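Local coordinates for protein ectonucleotide pyrophosphatase/phosphodiesterase family member 5 (Mus musculus, PDB 5VEO) that probably hydrolyses nucleotide phosphodiester or pyrophosphate bonds, with restricted substrate range, as a zinc-binding ectoenzyme, held here in an inactive form with AMP, at residues A[17-22]-A[169-174]; A[43-48]-A[347-352]; A[102-107]-A[130-135]. The protein carries 1 engineered substitution. All coordinates share one frame; numbering follows the deposited sequence.

Contact 1: A[17-22]-A[169-174]. With ZN (zinc ion), chain E; AMP (adenosine monophosphate), chain Q.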
loop_
_atom_site.group_PDB
_atom_site.type_symbol
_atom_site.label_atom_id
_atom_site.label_comp_id
_atom_site.label_asym_id
_atom_site.label_seq_id
_atom_site.Cartn_x
_atom_site.Cartn_y
_atom_site.Cartn_z
ATOM N N LEU A 17 12.148 -10.323 6.113
ATOM C CA LEU A 17 11.401 -9.315 6.856
ATOM C C LEU A 17 11.030 -8.208 5.881
ATOM O O LEU A 17 11.926 -7.584 5.318
ATOM C CB LEU A 17 12.241 -8.746 7.998
ATOM C CG LEU A 17 11.649 -7.571 8.758
ATOM C CD1 LEU A 17 10.217 -7.868 9.264
ATOM C CD2 LEU A 17 12.541 -7.149 9.884
ATOM N N VAL A 18 9.729 -8.001 5.671
ATOM C CA VAL A 18 9.221 -6.918 4.828
ATOM C C VAL A 18 8.765 -5.802 5.746
ATOM O O VAL A 18 7.922 -6.012 6.639
ATOM C CB VAL A 18 8.071 -7.382 3.923
ATOM C CG1 VAL A 18 7.569 -6.217 3.026
ATOM C CG2 VAL A 18 8.484 -8.571 3.084
ATOM N N VAL A 19 9.310 -4.612 5.523
ATOM C CA VAL A 19 8.960 -3.425 6.279
ATOM C C VAL A 19 8.264 -2.459 5.343
ATOM O O VAL A 19 8.797 -2.157 4.272
ATOM C CB VAL A 19 10.196 -2.756 6.892
ATOM C CG1 VAL A 19 9.778 -1.539 7.689
ATOM C CG2 VAL A 19 10.951 -3.751 7.742
ATOM N N SER A 20 7.101 -1.941 5.762
ATOM C CA SER A 20 6.421 -0.860 5.044
ATOM C C SER A 20 6.381 0.370 5.941
ATOM O O SER A 20 5.769 0.344 7.018
ATOM C CB SER A 20 5.003 -1.231 4.622
ATOM O OG SER A 20 4.383 -0.113 4.033
ATOM N N PHE A 21 7.082 1.422 5.515
ATOM C CA PHE A 21 6.906 2.755 6.072
ATOM C C PHE A 21 5.863 3.422 5.207
ATOM O O PHE A 21 6.141 3.778 4.058
ATOM C CB PHE A 21 8.201 3.558 6.082
ATOM C CG PHE A 21 9.220 3.044 7.040
ATOM C CD1 PHE A 21 9.031 3.199 8.401
ATOM C CD2 PHE A 21 10.386 2.447 6.590
ATOM C CE1 PHE A 21 9.950 2.748 9.286
ATOM C CE2 PHE A 21 11.331 1.991 7.501
ATOM C CZ PHE A 21 11.111 2.146 8.839
ATOM N N ASP A 22 4.660 3.559 5.738
ATOM C CA ASP A 22 3.541 3.982 4.914
ATOM C C ASP A 22 3.825 5.349 4.275
ATOM O O ASP A 22 4.254 6.288 4.954
ATOM C CB ASP A 22 2.277 4.035 5.772
ATOM C CG ASP A 22 1.009 4.059 4.934
ATOM O OD1 ASP A 22 0.937 4.942 4.040
ATOM O OD2 ASP A 22 0.124 3.185 5.131
ATOM N N GLY A 169 8.450 -12.251 8.222
ATOM C CA GLY A 169 7.896 -11.215 9.070
ATOM C C GLY A 169 7.451 -9.998 8.271
ATOM O O GLY A 169 8.007 -9.691 7.212
ATOM N N PHE A 170 6.430 -9.318 8.799
ATOM C CA PHE A 170 5.877 -8.093 8.224
ATOM C C PHE A 170 5.812 -7.039 9.313
ATOM O O PHE A 170 5.244 -7.289 10.380
ATOM C CB PHE A 170 4.475 -8.312 7.650
ATOM C CG PHE A 170 4.459 -9.216 6.475
ATOM C CD1 PHE A 170 4.699 -8.707 5.203
ATOM C CD2 PHE A 170 4.247 -10.579 6.626
ATOM C CE1 PHE A 170 4.711 -9.532 4.098
ATOM C CE2 PHE A 170 4.252 -11.414 5.516
ATOM C CZ PHE A 170 4.497 -10.891 4.252
ATOM N N LEU A 171 6.376 -5.867 9.043
ATOM C CA LEU A 171 6.438 -4.762 9.992
ATOM C C LEU A 171 5.912 -3.516 9.305
ATOM O O LEU A 171 6.327 -3.212 8.187
ATOM C CB LEU A 171 7.877 -4.550 10.474
ATOM C CG LEU A 171 8.212 -3.337 11.320
ATOM C CD1 LEU A 171 7.453 -3.379 12.636
ATOM C CD2 LEU A 171 9.725 -3.215 11.565
ATOM N N TYR A 172 4.998 -2.815 9.963
ATOM C CA TYR A 172 4.317 -1.664 9.393
ATOM C C TYR A 172 4.438 -0.477 10.340
ATOM O O TYR A 172 4.320 -0.624 11.571
ATOM C CB TYR A 172 2.852 -2.016 9.131
ATOM C CG TYR A 172 1.975 -0.875 8.697
ATOM C CD1 TYR A 172 2.010 -0.396 7.394
ATOM C CD2 TYR A 172 1.127 -0.266 9.592
ATOM C CE1 TYR A 172 1.201 0.650 6.995
ATOM C CE2 TYR A 172 0.321 0.779 9.211
ATOM C CZ TYR A 172 0.368 1.244 7.914
ATOM O OH TYR A 172 -0.439 2.286 7.565
ATOM N N TRP A 173 4.636 0.705 9.752
ATOM C CA TRP A 173 4.664 1.971 10.483
ATOM C C TRP A 173 3.908 3.022 9.677
ATOM O O TRP A 173 3.983 3.025 8.444
ATOM C CB TRP A 173 6.109 2.407 10.740
ATOM C CG TRP A 173 6.290 3.604 11.624
ATOM C CD1 TRP A 173 6.898 4.787 11.294
ATOM C CD2 TRP A 173 5.876 3.736 12.987
ATOM N NE1 TRP A 173 6.897 5.633 12.374
ATOM C CE2 TRP A 173 6.271 5.016 13.423
ATOM C CE3 TRP A 173 5.209 2.892 13.880
ATOM C CZ2 TRP A 173 6.011 5.478 14.708
ATOM C CZ3 TRP A 173 4.964 3.340 15.162
ATOM C CH2 TRP A 173 5.358 4.627 15.565
ATOM N N GLU A 174 3.186 3.921 10.377
ATOM C CA GLU A 174 2.236 4.839 9.743
ATOM C C GLU A 174 2.870 6.118 9.204
ATOM O O GLU A 174 2.180 6.897 8.515
ATOM C CB GLU A 174 1.135 5.208 10.735
ATOM C CG GLU A 174 0.260 4.035 11.162
ATOM C CD GLU A 174 0.860 3.130 12.238
ATOM O OE1 GLU A 174 0.250 2.059 12.496
ATOM O OE2 GLU A 174 1.894 3.506 12.853
HETATM ZN ZN ZN E . -0.388 4.460 2.709
HETATM P P AMP Q . -3.488 5.318 3.537
HETATM O O1P AMP Q . -4.299 4.809 2.384
HETATM O O2P AMP Q . -3.709 6.817 3.769
HETATM O O3P AMP Q . -1.999 5.005 3.409
HETATM O "O5'" AMP Q . -3.974 4.574 4.868
HETATM C "C5'" AMP Q . -3.065 4.463 5.974
HETATM C "C4'" AMP Q . -3.733 4.553 7.317
HETATM O "O4'" AMP Q . -4.399 3.324 7.572
HETATM C "C3'" AMP Q . -2.745 4.725 8.473
HETATM O "O3'" AMP Q . -2.805 6.039 8.984
HETATM C "C2'" AMP Q . -3.204 3.723 9.537
HETATM O "O2'" AMP Q . -3.393 4.261 10.818
HETATM C "C1'" AMP Q . -4.495 3.174 8.966
HETATM N N9 AMP Q . -4.698 1.773 9.264
HETATM C C8 AMP Q . -3.953 0.730 8.859
HETATM N N7 AMP Q . -4.488 -0.424 9.330
HETATM C C5 AMP Q . -5.595 -0.072 10.037
HETATM C C6 AMP Q . -6.645 -0.777 10.799
HETATM N N6 AMP Q . -6.612 -2.118 10.901
HETATM N N1 AMP Q . -7.619 -0.052 11.376
HETATM C C2 AMP Q . -7.681 1.289 11.287
HETATM N N3 AMP Q . -6.773 2.009 10.608
HETATM C C4 AMP Q . -5.725 1.371 9.993
#

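Contact 2: A[43-48]-A[347-352]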
loop_
_atom_site.group_PDB
_atom_site.type_symbol
_atom_site.label_atom_id
_atom_site.label_comp_id
_atom_site.label_asym_id
_atom_site.label_seq_id
_atom_site.Cartn_x
_atom_site.Cartn_y
_atom_site.Cartn_z
ATOM N N ASN A 43 25.099 -1.540 0.921
ATOM C CA ASN A 43 25.296 -2.942 1.235
ATOM C C ASN A 43 24.205 -3.819 0.648
ATOM O O ASN A 43 24.060 -4.976 1.058
ATOM C CB ASN A 43 25.391 -3.094 2.752
ATOM C CG ASN A 43 26.656 -2.467 3.296
ATOM O OD1 ASN A 43 27.754 -2.980 3.058
ATOM N ND2 ASN A 43 26.527 -1.330 3.959
ATOM N N GLY A 44 23.445 -3.306 -0.306
ATOM C CA GLY A 44 22.238 -3.973 -0.751
ATOM C C GLY A 44 21.774 -3.493 -2.114
ATOM O O GLY A 44 22.584 -3.113 -2.968
ATOM N N VAL A 45 20.455 -3.537 -2.318
ATOM C CA VAL A 45 19.851 -3.221 -3.602
ATOM C C VAL A 45 18.866 -2.074 -3.421
ATOM O O VAL A 45 18.315 -1.851 -2.342
ATOM C CB VAL A 45 19.135 -4.422 -4.257
ATOM C CG1 VAL A 45 20.102 -5.580 -4.524
ATOM C CG2 VAL A 45 17.966 -4.903 -3.406
ATOM N N HIS A 46 18.627 -1.365 -4.523
ATOM C CA HIS A 46 17.768 -0.184 -4.544
ATOM C C HIS A 46 17.118 -0.127 -5.917
ATOM O O HIS A 46 17.807 -0.311 -6.917
ATOM C CB HIS A 46 18.616 1.070 -4.260
ATOM C CG HIS A 46 17.879 2.378 -4.305
ATOM N ND1 HIS A 46 18.514 3.546 -4.670
ATOM C CD2 HIS A 46 16.596 2.718 -4.020
ATOM C CE1 HIS A 46 17.654 4.550 -4.613
ATOM N NE2 HIS A 46 16.488 4.079 -4.211
ATOM N N VAL A 47 15.800 0.063 -5.968
ATOM C CA VAL A 47 15.071 0.195 -7.225
ATOM C C VAL A 47 14.538 1.622 -7.304
ATOM O O VAL A 47 13.790 2.051 -6.424
ATOM C CB VAL A 47 13.930 -0.827 -7.338
ATOM C CG1 VAL A 47 13.145 -0.599 -8.626
ATOM C CG2 VAL A 47 14.489 -2.271 -7.303
ATOM N N ASN A 48 14.899 2.354 -8.370
ATOM C CA ASN A 48 14.489 3.758 -8.463
ATOM C C ASN A 48 12.974 3.929 -8.572
ATOM O O ASN A 48 12.389 4.779 -7.884
ATOM C CB ASN A 48 15.147 4.427 -9.671
ATOM C CG ASN A 48 16.579 4.808 -9.427
ATOM O OD1 ASN A 48 17.021 4.967 -8.287
ATOM N ND2 ASN A 48 17.311 5.038 -10.525
ATOM N N LYS A 347 24.944 -6.548 -3.478
ATOM C CA LYS A 347 25.458 -5.459 -2.657
ATOM C C LYS A 347 25.840 -4.275 -3.529
ATOM O O LYS A 347 26.530 -4.441 -4.544
ATOM C CB LYS A 347 26.667 -5.915 -1.851
ATOM C CG LYS A 347 26.337 -6.981 -0.820
ATOM C CD LYS A 347 27.599 -7.358 -0.046
ATOM C CE LYS A 347 27.571 -6.892 1.407
ATOM N NZ LYS A 347 28.162 -5.515 1.539
ATOM N N ASN A 348 25.430 -3.085 -3.108
ATOM C CA ASN A 348 25.717 -1.825 -3.795
ATOM C C ASN A 348 25.188 -1.809 -5.233
ATOM O O ASN A 348 25.850 -1.312 -6.150
ATOM C CB ASN A 348 27.220 -1.519 -3.772
ATOM C CG ASN A 348 27.502 -0.058 -3.946
ATOM O OD1 ASN A 348 26.684 0.790 -3.570
ATOM N ND2 ASN A 348 28.651 0.266 -4.536
ATOM N N PHE A 349 23.973 -2.317 -5.426
ATOM C CA PHE A 349 23.375 -2.498 -6.741
ATOM C C PHE A 349 22.124 -1.638 -6.872
ATOM O O PHE A 349 21.263 -1.635 -5.976
ATOM C CB PHE A 349 23.014 -3.962 -6.981
ATOM C CG PHE A 349 22.309 -4.210 -8.286
ATOM C CD1 PHE A 349 22.977 -4.040 -9.500
ATOM C CD2 PHE A 349 20.984 -4.605 -8.313
ATOM C CE1 PHE A 349 22.328 -4.281 -10.704
ATOM C CE2 PHE A 349 20.341 -4.856 -9.508
ATOM C CZ PHE A 349 21.010 -4.668 -10.713
ATOM N N THR A 350 22.013 -0.939 -7.997
ATOM C CA THR A 350 20.847 -0.115 -8.286
ATOM C C THR A 350 20.216 -0.574 -9.585
ATOM O O THR A 350 20.895 -0.707 -10.608
ATOM C CB THR A 350 21.204 1.363 -8.374
ATOM O OG1 THR A 350 21.857 1.755 -7.171
ATOM C CG2 THR A 350 19.936 2.221 -8.551
ATOM N N LYS A 351 18.912 -0.773 -9.531
ATOM C CA LYS A 351 18.076 -1.174 -10.644
ATOM C C LYS A 351 17.082 -0.055 -10.951
ATOM O O LYS A 351 16.568 0.595 -10.036
ATOM C CB LYS A 351 17.350 -2.463 -10.260
ATOM C CG LYS A 351 16.384 -2.956 -11.239
ATOM C CD LYS A 351 15.938 -4.314 -10.811
ATOM C CE LYS A 351 14.727 -4.698 -11.546
ATOM N NZ LYS A 351 15.035 -5.286 -12.839
ATOM N N GLU A 352 16.765 0.153 -12.234
ATOM C CA GLU A 352 15.929 1.303 -12.568
ATOM C C GLU A 352 14.470 1.113 -12.144
ATOM O O GLU A 352 13.876 2.037 -11.579
ATOM C CB GLU A 352 16.010 1.626 -14.053
ATOM C CG GLU A 352 15.091 2.760 -14.474
ATOM C CD GLU A 352 15.334 4.079 -13.726
ATOM O OE1 GLU A 352 16.447 4.298 -13.184
ATOM O OE2 GLU A 352 14.398 4.912 -13.709
#

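Contact 3: A[102-107]-A[130-135]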
loop_
_atom_site.group_PDB
_atom_site.type_symbol
_atom_site.label_atom_id
_atom_site.label_comp_id
_atom_site.label_asym_id
_atom_site.label_seq_id
_atom_site.Cartn_x
_atom_site.Cartn_y
_atom_site.Cartn_z
ATOM N N PHE A 102 -14.321 -9.683 2.436
ATOM C CA PHE A 102 -13.657 -8.670 1.624
ATOM C C PHE A 102 -12.259 -9.081 1.196
ATOM O O PHE A 102 -11.732 -8.493 0.255
ATOM C CB PHE A 102 -13.615 -7.334 2.365
ATOM C CG PHE A 102 -14.860 -6.536 2.178
ATOM C CD1 PHE A 102 -15.070 -5.832 1.003
ATOM C CD2 PHE A 102 -15.844 -6.532 3.139
ATOM C CE1 PHE A 102 -16.232 -5.107 0.809
ATOM C CE2 PHE A 102 -17.018 -5.825 2.949
ATOM C CZ PHE A 102 -17.217 -5.121 1.784
ATOM N N TRP A 103 -11.659 -10.061 1.867
ATOM C CA TRP A 103 -10.279 -10.486 1.656
ATOM C C TRP A 103 -10.147 -11.790 0.878
ATOM O O TRP A 103 -9.054 -12.106 0.390
ATOM C CB TRP A 103 -9.593 -10.657 3.023
ATOM C CG TRP A 103 -9.573 -9.388 3.805
ATOM C CD1 TRP A 103 -10.561 -8.895 4.612
ATOM C CD2 TRP A 103 -8.517 -8.430 3.830
ATOM N NE1 TRP A 103 -10.177 -7.681 5.146
ATOM C CE2 TRP A 103 -8.928 -7.371 4.668
ATOM C CE3 TRP A 103 -7.268 -8.358 3.214
ATOM C CZ2 TRP A 103 -8.116 -6.277 4.923
ATOM C CZ3 TRP A 103 -6.470 -7.266 3.459
ATOM C CH2 TRP A 103 -6.892 -6.240 4.301
ATOM N N GLU A 104 -11.211 -12.572 0.781
ATOM C CA GLU A 104 -11.082 -13.967 0.402
ATOM C C GLU A 104 -11.131 -14.207 -1.109
ATOM O O GLU A 104 -11.156 -15.366 -1.539
ATOM C CB GLU A 104 -12.148 -14.771 1.147
ATOM C CG GLU A 104 -11.750 -14.897 2.611
ATOM C CD GLU A 104 -12.783 -15.541 3.497
ATOM O OE1 GLU A 104 -14.000 -15.489 3.190
ATOM O OE2 GLU A 104 -12.357 -16.108 4.519
ATOM N N GLU A 105 -11.090 -13.156 -1.934
ATOM C CA GLU A 105 -10.873 -13.385 -3.359
ATOM C C GLU A 105 -9.422 -13.720 -3.667
ATOM O O GLU A 105 -9.116 -14.106 -4.801
ATOM C CB GLU A 105 -11.352 -12.171 -4.165
ATOM C CG GLU A 105 -12.816 -11.914 -3.876
ATOM C CD GLU A 105 -13.428 -10.732 -4.576
ATOM O OE1 GLU A 105 -14.652 -10.548 -4.400
ATOM O OE2 GLU A 105 -12.730 -10.005 -5.300
ATOM N N ALA A 106 -8.533 -13.606 -2.683
ATOM C CA ALA A 106 -7.134 -13.972 -2.832
ATOM C C ALA A 106 -6.677 -14.639 -1.545
ATOM O O ALA A 106 -7.435 -14.745 -0.573
ATOM C CB ALA A 106 -6.260 -12.754 -3.149
ATOM N N THR A 107 -5.426 -15.083 -1.550
ATOM C CA THR A 107 -4.799 -15.720 -0.394
ATOM C C THR A 107 -3.455 -15.054 -0.133
ATOM O O THR A 107 -2.539 -15.182 -0.972
ATOM C CB THR A 107 -4.619 -17.215 -0.637
ATOM O OG1 THR A 107 -5.906 -17.823 -0.784
ATOM C CG2 THR A 107 -3.872 -17.866 0.525
ATOM N N VAL A 130 -6.753 -9.951 10.382
ATOM C CA VAL A 130 -8.049 -10.330 9.830
ATOM C C VAL A 130 -8.040 -11.830 9.586
ATOM O O VAL A 130 -7.057 -12.370 9.078
ATOM C CB VAL A 130 -8.331 -9.583 8.513
ATOM C CG1 VAL A 130 -9.664 -10.026 7.882
ATOM C CG2 VAL A 130 -8.341 -8.075 8.719
ATOM N N LYS A 131 -9.144 -12.497 9.904
ATOM C CA LYS A 131 -9.243 -13.917 9.616
ATOM C C LYS A 131 -9.517 -14.085 8.125
ATOM O O LYS A 131 -10.495 -13.548 7.602
ATOM C CB LYS A 131 -10.338 -14.576 10.455
ATOM C CG LYS A 131 -10.405 -16.052 10.232
ATOM C CD LYS A 131 -11.530 -16.680 11.059
ATOM C CE LYS A 131 -11.015 -17.133 12.397
ATOM N NZ LYS A 131 -12.043 -17.889 13.204
ATOM N N ILE A 132 -8.637 -14.794 7.428
ATOM C CA ILE A 132 -8.741 -14.964 5.984
ATOM C C ILE A 132 -8.633 -16.451 5.688
ATOM O O ILE A 132 -7.643 -17.091 6.060
ATOM C CB ILE A 132 -7.658 -14.168 5.234
ATOM C CG1 ILE A 132 -7.753 -12.674 5.587
ATOM C CG2 ILE A 132 -7.792 -14.363 3.727
ATOM C CD1 ILE A 132 -6.558 -11.838 5.076
ATOM N N HIS A 133 -9.638 -17.000 5.017
ATOM C CA HIS A 133 -9.727 -18.445 4.804
ATOM C C HIS A 133 -9.492 -19.205 6.113
ATOM O O HIS A 133 -8.755 -20.191 6.169
ATOM C CB HIS A 133 -8.742 -18.902 3.725
ATOM C CG HIS A 133 -8.931 -18.225 2.404
ATOM N ND1 HIS A 133 -10.115 -18.284 1.700
ATOM C CD2 HIS A 133 -8.086 -17.474 1.658
ATOM C CE1 HIS A 133 -9.991 -17.592 0.579
ATOM N NE2 HIS A 133 -8.770 -17.097 0.526
ATOM N N ASP A 134 -10.129 -18.723 7.177
ATOM C CA ASP A 134 -10.061 -19.306 8.520
ATOM C C ASP A 134 -8.658 -19.284 9.124
ATOM O O ASP A 134 -8.369 -20.058 10.044
ATOM C CB ASP A 134 -10.595 -20.748 8.532
ATOM C CG ASP A 134 -12.098 -20.809 8.410
ATOM O OD1 ASP A 134 -12.755 -19.760 8.539
ATOM O OD2 ASP A 134 -12.634 -21.918 8.202
ATOM N N SER A 135 -7.773 -18.388 8.669
ATOM C CA SER A 135 -6.381 -18.416 9.094
ATOM C C SER A 135 -5.896 -17.015 9.406
ATOM O O SER A 135 -6.364 -16.031 8.822
ATOM C CB SER A 135 -5.439 -18.986 8.030
ATOM O OG SER A 135 -5.773 -20.304 7.672
HETATM O O HOH W 1 -12.184 -16.804 7.239
#

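Contact 1: A[17-22]-A[169-174]
Asp22 OD2 accepts from the Tyr172 hydroxyl (OH to OD2 2.7 Å) on the anti side, 29° out of the carboxylate plane, and faces the zinc ion more loosely, at 2.8 Å. The close metal bond is that of Asp22 OD1, at 1.9 Å, and the zinc is also bound by Asp224, His225 and AMP O3P. Asp22 follows strand 17-21, which runs parallel to strand 169-173 in the central sheet of an alkaline phosphatase-type fold, with the metal site at the C-terminal ends of these strands. The ladder ends in a nearly straight bond from Asp22 N to Trp173 O (2.8 Å), which fixes the backbone beneath the ligating carboxylate. Tyr172 has CG anti to the backbone N (chi1 173°), which carries its ring along the sheet until OD2 lies at its edge. A phenylalanine in place of Tyr172 would probably leave OD2 without its hydroxyl donor and the carboxylate freer to turn against the zinc. Ser20 OG is hydrogen-bonded to His62. Helices 149-160 and 190-210 cover the face that carries Val19, Phe21, Leu171 and Trp173, where Val19 CG2 meets Leu171 CD2 at 4.1 Å and the Phe21 ring presents its edge to Trp173 CD1.

Contact 2: A[43-48]-A[347-352]
The Phe349 ring meets Val45 at its edge, CD2 to CG1 4.0 Å, the methyl lying near the ring plane, while Arg346 makes a cation-pi contact with the same ring. The other flat pair is polar: Asn48 ND2 donates to Glu352 OE1 over 2.9 Å. This oxygen lies in the amide plane of Asn48 but is approached from above its own carboxylate plane, the two planes standing 72° apart. Glu352 reaches back to the amide because its chain bends at chi2 (58°). At the opposite end Lys347 NZ bonds Asn43 OD1 (3.0 Å) in the carbonyl plane, on a lone pair, and Asn43 ND2 is held by Tyr39 O. Between these side-chain clasps runs a short parallel ladder: Phe349 N to Gly44 O and Lys351 N to His46 O are nearly straight, the bond from His46 N to Phe349 O is weak, and Asn48 N closes on Lys351 O. Val47 CG2 lies alongside Lys351 CB, 4.1 Å away, and Lys351 NZ goes on to Asp383 and Asn380. The pairing adds an edge strand, 349-355, to the central sheet; strand 45-51 follows helix 35-42 and has antiparallel strand 338-341 along its other side.

Contact 3: A[102-107]-A[130-135]
Two turns face each other here, with Glu104 and Ile132 nearest, their CA atoms 6.1 Å apart. Trp103 to Ala106 forms a type I turn with a weak closing bond, whereas Ile132 to Ser135 is a type I' turn closed by backbone bonds in both directions, with His133 and Asp134 at positive phi. The Glu104 chain, extended beyond CG (chi2 174°), carries OE2 across to the second turn. There OE2 accepts from His133 N (2.9 Å) on the anti side, and a water donates to the same oxygen while accepting from Asp134 N, which ties the carboxylate to two successive amides. The Glu104 and His133 side chains run antiparallel past one another: CG of Glu104 sits over the imidazole face, 4.0 Å from its centroid, and the carboxylate plane is turned only 13° from that of the ring. His133 NE2 donates to Ala106 O (2.9 Å) from above the carbonyl plane, so the ring is held at edge and face. Val130 CG1 makes a CH-pi contact 3.9 Å from the centroid of the five-membered ring of Trp103, and Ile132 CG1 packs on Trp103 CB at 3.7 Å. Trp103 NE1 is bonded to Ile97 O. The contact joins the loop before helix 109-115 to the loop between strands 120-123 and 139-140, and Tyr63 of helix 58-67 packs against Trp103, Ala106 and Ile132.

Contacts 1 and 2 belong to the same central sheet, their centres about 19 Å apart; strands 218-222 and 338-341 lie between strand 16-21 of contact 1 and strand 45-51 of contact 2. Contact 1 supplies one ligand of a zinc ion, Asp22, and touches AMP, which is also held by the backbone N of Ala58, the engineered position. Contact 2 builds one margin of the sheet. Contact 3 joins loops away from these strands: its centre is about 20 Å from that of contact 1 and about 34 Å from that of contact 2. It nevertheless approaches the nucleotide, the Val130 side chain lying about 7 Å from AMP.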